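Local coordinates for protein glutathione synthetase-like effector 30 (Gpa-GSS30-apo) (Globodera pallida, PDB 5OET) that is an effector related to glutathione synthetase, a ligase that joins glycine to gamma-glutamylcysteine with ATP, and has probably diverged from that housekeeping role, at residues S218-S222 and S521-V525; L89-P93 and L203-V208. One frame throughout, in Å; residues are numbered along the deposited sequence.

Interactions 1 and 2 are neighbours. Their centres lie about 11 Å apart, and both reach the same mixed sheet. Interaction 1 joins the loop after helix 196-210 to the C-terminal strand 517-524. Interaction 2 joins the helix itself to the end of strand 83-90. Two probable hydrogen bonds connect them. M220 O is 2.7 Å from R205 NH1, and S521 OG is 2.8 Å from H204 ND1. M220 also packs on V208, with M220 CE 3.4 Å from V208 CG1. Helix, loop and C-terminal strand thus form one continuous packed region. No residue of either contact is among the magnesium ligands H406 and E426.

Interaction 1: residues S218-S222 and S521-V525; sequences SVMPS and SPYLV
The Y523 ring has V219 over one face and the sulfur of M220 at its edge. V219 CG1 is the atom above the face, but it is modelled too close to the ring for the details of a CH-pi contact to be trusted. M220 approaches differently. Its SD lies at the ring edge, 5.2 Å from the centroid of the Y523 ring, in a Met-aromatic contact. Its CG comes to 3.5 Å from Y523 CD2, obliquely. The M220 chain is extended through chi2 (-170°), which carries SD out alongside the ring. The ring of Y35 also stacks on Y523.

Next to the ring, the backbones are joined by one hydrogen bond. L524 N donates to V219 O over 2.8 Å, nearly straight and in the carbonyl plane. The same oxygen receives a CA-H contact from Y523, with Y523 CA 3.4 Å from V219 O. The L524 side chain reaches past this bond to P221. There L524 CD1 packs on P221 CG at 3.7 Å, obliquely. F101 of helix 98-119 touches both side chains. L524 is also the centre of an inverse gamma turn, in which V525 N bonds to Y523 O, at the very end of the chain.

The chemistry is mainly apolar, and the polar link is between main chains. The bond sets L524 opposite V219, while V219 and M220 pack on Y523 and P221 packs on L524. The contact joins the end of the C-terminal strand to the 218-222 loop with no salt bridge between the two segments.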
# COMPACT_ATOMS: atom_id res chain seq x y z
N SER A 218 -17.65 9.64 13.41
CA SER A 218 -18.41 10.61 14.26
C SER A 218 -17.53 11.68 14.96
O SER A 218 -17.99 12.79 15.26
CB SER A 218 -19.27 9.87 15.31
OG SER A 218 -19.38 10.62 16.52
N VAL A 219 -16.31 11.29 15.30
CA VAL A 219 -15.25 12.21 15.63
C VAL A 219 -14.09 12.13 14.62
O VAL A 219 -13.28 13.05 14.53
CB VAL A 219 -14.70 11.95 17.03
CG1 VAL A 219 -13.76 13.08 17.40
CG2 VAL A 219 -15.84 11.84 18.05
N MET A 220 -14.00 11.01 13.90
CA MET A 220 -13.09 10.86 12.78
C MET A 220 -13.92 10.33 11.62
O MET A 220 -14.06 9.12 11.48
CB MET A 220 -11.97 9.90 13.15
CG MET A 220 -10.94 10.51 14.09
SD MET A 220 -9.52 9.43 14.24
CE MET A 220 -10.27 8.15 15.26
N PRO A 221 -14.53 11.23 10.82
CA PRO A 221 -15.47 10.81 9.79
C PRO A 221 -14.84 10.07 8.63
O PRO A 221 -13.78 10.46 8.16
CB PRO A 221 -16.06 12.13 9.29
CG PRO A 221 -15.76 13.12 10.35
CD PRO A 221 -14.42 12.69 10.85
N SER A 222 -15.51 9.00 8.19
CA SER A 222 -15.07 8.20 7.04
C SER A 222 -14.95 9.04 5.78
O SER A 222 -15.78 9.90 5.49
CB SER A 222 -16.03 7.02 6.78
OG SER A 222 -15.80 5.97 7.69
N SER A 521 -5.43 14.45 9.27
CA SER A 521 -6.87 14.25 9.18
C SER A 521 -7.55 14.82 10.44
O SER A 521 -6.95 14.87 11.51
CB SER A 521 -7.20 12.77 8.95
OG SER A 521 -7.06 12.03 10.14
N PRO A 522 -8.80 15.28 10.32
CA PRO A 522 -9.39 16.01 11.42
C PRO A 522 -9.89 15.08 12.51
O PRO A 522 -10.35 13.97 12.20
CB PRO A 522 -10.56 16.73 10.76
CG PRO A 522 -11.00 15.77 9.71
CD PRO A 522 -9.76 15.09 9.22
N TYR A 523 -9.73 15.51 13.76
CA TYR A 523 -10.43 14.91 14.89
C TYR A 523 -11.43 15.96 15.39
O TYR A 523 -11.04 17.02 15.88
CB TYR A 523 -9.45 14.51 16.00
CG TYR A 523 -10.07 13.62 17.06
CD1 TYR A 523 -10.75 14.16 18.15
CD2 TYR A 523 -9.96 12.23 16.97
CE1 TYR A 523 -11.31 13.34 19.13
CE2 TYR A 523 -10.53 11.40 17.94
CZ TYR A 523 -11.20 11.96 19.02
OH TYR A 523 -11.75 11.14 19.98
N LEU A 524 -12.72 15.65 15.25
CA LEU A 524 -13.77 16.63 15.51
C LEU A 524 -14.06 16.81 16.97
O LEU A 524 -14.89 16.13 17.57
CB LEU A 524 -15.04 16.32 14.73
CG LEU A 524 -14.81 16.33 13.21
CD1 LEU A 524 -16.14 16.00 12.56
CD2 LEU A 524 -14.21 17.63 12.69
N VAL A 525 -13.30 17.73 17.53
CA VAL A 525 -13.52 18.33 18.83
C VAL A 525 -14.94 18.97 18.94
O VAL A 525 -15.27 19.99 18.29
CB VAL A 525 -12.38 19.35 19.06
CG1 VAL A 525 -12.77 20.48 19.98
CG2 VAL A 525 -11.13 18.62 19.54

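Interaction 2: residues L89-P93 and L203-V208; sequences LSLYP and LHRRMV
Where S90 ends its strand, residues 91-93 run over residues 203-208 of helix 196-210, with the CA atoms of Y92 and H204 5.9 Å apart. H204 is at the middle of the contact. Its NE2 donates to S90 O over 2.6 Å, at an N-H...O angle of 152°. The donor sits above the plane of the S90 carbonyl, and the oxygen lies 16° out of the ring plane. The Y92-P93 peptide covers one face of the imidazole, with Y92 C over the ring centre and P93 N nearer the rim. Because S521 binds ND1, both ring nitrogens have partners, which would limit rotation of this buried ring.

The remaining contacts are mostly apolar. P93 CD packs on V208 CG2. The Y92 and M207 side chains cross at about a right angle: Y92 CE1 is 3.8 Å from M207 CB, and M207 O lies at the edge of the Y92 ring, in plane. M207, folded back at chi2 and chi3, brings its CE to 3.8 Å from L91 CD1. The two leucines L89 and L203 meet through their CD2 methyls, 4.0 Å apart. On the helix surface, R206 forms salt bridges with D53 and with E270 of the second subunit.

The end of strand 83-90 and the loop after it pack on helix 196-210, within the fold of the eukaryotic glutathione synthetase family. A buried histidine on the helix binds the main chain at a strand end.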
# COMPACT_ATOMS: atom_id res chain seq x y z
N LEU A 89 3.49 12.89 7.25
CA LEU A 89 2.21 12.76 7.92
C LEU A 89 2.31 13.23 9.36
O LEU A 89 3.39 13.25 9.97
CB LEU A 89 1.76 11.30 7.88
CG LEU A 89 2.71 10.24 8.50
CD1 LEU A 89 2.31 9.87 9.91
CD2 LEU A 89 2.79 8.97 7.67
N SER A 90 1.19 13.65 9.91
CA SER A 90 1.10 13.92 11.32
C SER A 90 0.84 12.56 11.96
O SER A 90 0.17 11.71 11.34
CB SER A 90 -0.03 14.89 11.62
OG SER A 90 -1.25 14.35 11.18
N LEU A 91 1.38 12.35 13.16
CA LEU A 91 1.26 11.06 13.82
C LEU A 91 -0.19 10.79 14.24
O LEU A 91 -0.68 9.65 14.13
CB LEU A 91 2.17 10.99 15.04
CG LEU A 91 2.31 9.64 15.77
CD1 LEU A 91 2.75 8.52 14.86
CD2 LEU A 91 3.30 9.75 16.90
N TYR A 92 -0.85 11.83 14.72
CA TYR A 92 -2.20 11.74 15.24
C TYR A 92 -3.04 12.78 14.54
O TYR A 92 -2.50 13.77 14.02
CB TYR A 92 -2.20 11.96 16.76
CG TYR A 92 -1.67 10.78 17.54
CD1 TYR A 92 -2.42 9.61 17.64
CD2 TYR A 92 -0.41 10.82 18.15
CE1 TYR A 92 -1.94 8.51 18.32
CE2 TYR A 92 0.09 9.71 18.85
CZ TYR A 92 -0.68 8.55 18.93
OH TYR A 92 -0.24 7.44 19.62
N PRO A 93 -4.36 12.57 14.51
CA PRO A 93 -5.21 13.54 13.85
C PRO A 93 -5.27 14.82 14.66
O PRO A 93 -5.28 14.77 15.88
CB PRO A 93 -6.57 12.84 13.76
CG PRO A 93 -6.53 11.74 14.75
CD PRO A 93 -5.11 11.43 15.06
N LEU A 203 -5.33 5.47 8.43
CA LEU A 203 -4.11 5.47 9.23
C LEU A 203 -4.38 6.03 10.62
O LEU A 203 -4.02 5.42 11.61
CB LEU A 203 -2.99 6.29 8.58
CG LEU A 203 -1.66 6.38 9.35
CD1 LEU A 203 -1.20 5.02 9.87
CD2 LEU A 203 -0.60 7.03 8.49
N HIS A 204 -5.01 7.19 10.65
CA HIS A 204 -5.24 7.91 11.89
C HIS A 204 -6.32 7.31 12.75
O HIS A 204 -6.25 7.43 13.96
CB HIS A 204 -5.54 9.38 11.61
CG HIS A 204 -4.34 10.18 11.25
ND1 HIS A 204 -4.42 11.47 10.76
CD2 HIS A 204 -3.02 9.89 11.33
CE1 HIS A 204 -3.20 11.93 10.56
NE2 HIS A 204 -2.34 11.00 10.89
N ARG A 205 -7.33 6.68 12.15
CA ARG A 205 -8.33 5.97 12.94
C ARG A 205 -7.67 4.81 13.70
O ARG A 205 -8.02 4.50 14.83
CB ARG A 205 -9.47 5.46 12.07
CG ARG A 205 -10.70 4.96 12.84
CD ARG A 205 -11.74 4.27 11.95
NE ARG A 205 -11.95 5.03 10.70
CZ ARG A 205 -12.79 6.04 10.55
NH1 ARG A 205 -13.58 6.47 11.55
NH2 ARG A 205 -12.86 6.65 9.36
N ARG A 206 -6.67 4.21 13.06
CA ARG A 206 -5.93 3.11 13.60
C ARG A 206 -5.02 3.55 14.75
O ARG A 206 -5.00 2.91 15.79
CB ARG A 206 -5.13 2.43 12.48
CG ARG A 206 -4.40 1.16 12.88
CD ARG A 206 -3.48 0.67 11.76
NE ARG A 206 -2.40 -0.13 12.36
CZ ARG A 206 -1.21 0.34 12.76
NH1 ARG A 206 -0.85 1.62 12.59
NH2 ARG A 206 -0.36 -0.51 13.31
N MET A 207 -4.27 4.64 14.57
CA MET A 207 -3.39 5.17 15.63
C MET A 207 -4.17 5.56 16.89
O MET A 207 -3.78 5.20 18.01
CB MET A 207 -2.63 6.42 15.17
CG MET A 207 -1.77 6.27 13.94
SD MET A 207 -0.67 4.85 14.05
CE MET A 207 0.56 5.48 15.18
N VAL A 208 -5.24 6.30 16.68
CA VAL A 208 -6.13 6.75 17.75
C VAL A 208 -6.71 5.55 18.50
O VAL A 208 -6.52 5.41 19.68
CB VAL A 208 -7.23 7.63 17.15
CG1 VAL A 208 -8.41 7.79 18.09
CG2 VAL A 208 -6.66 8.98 16.77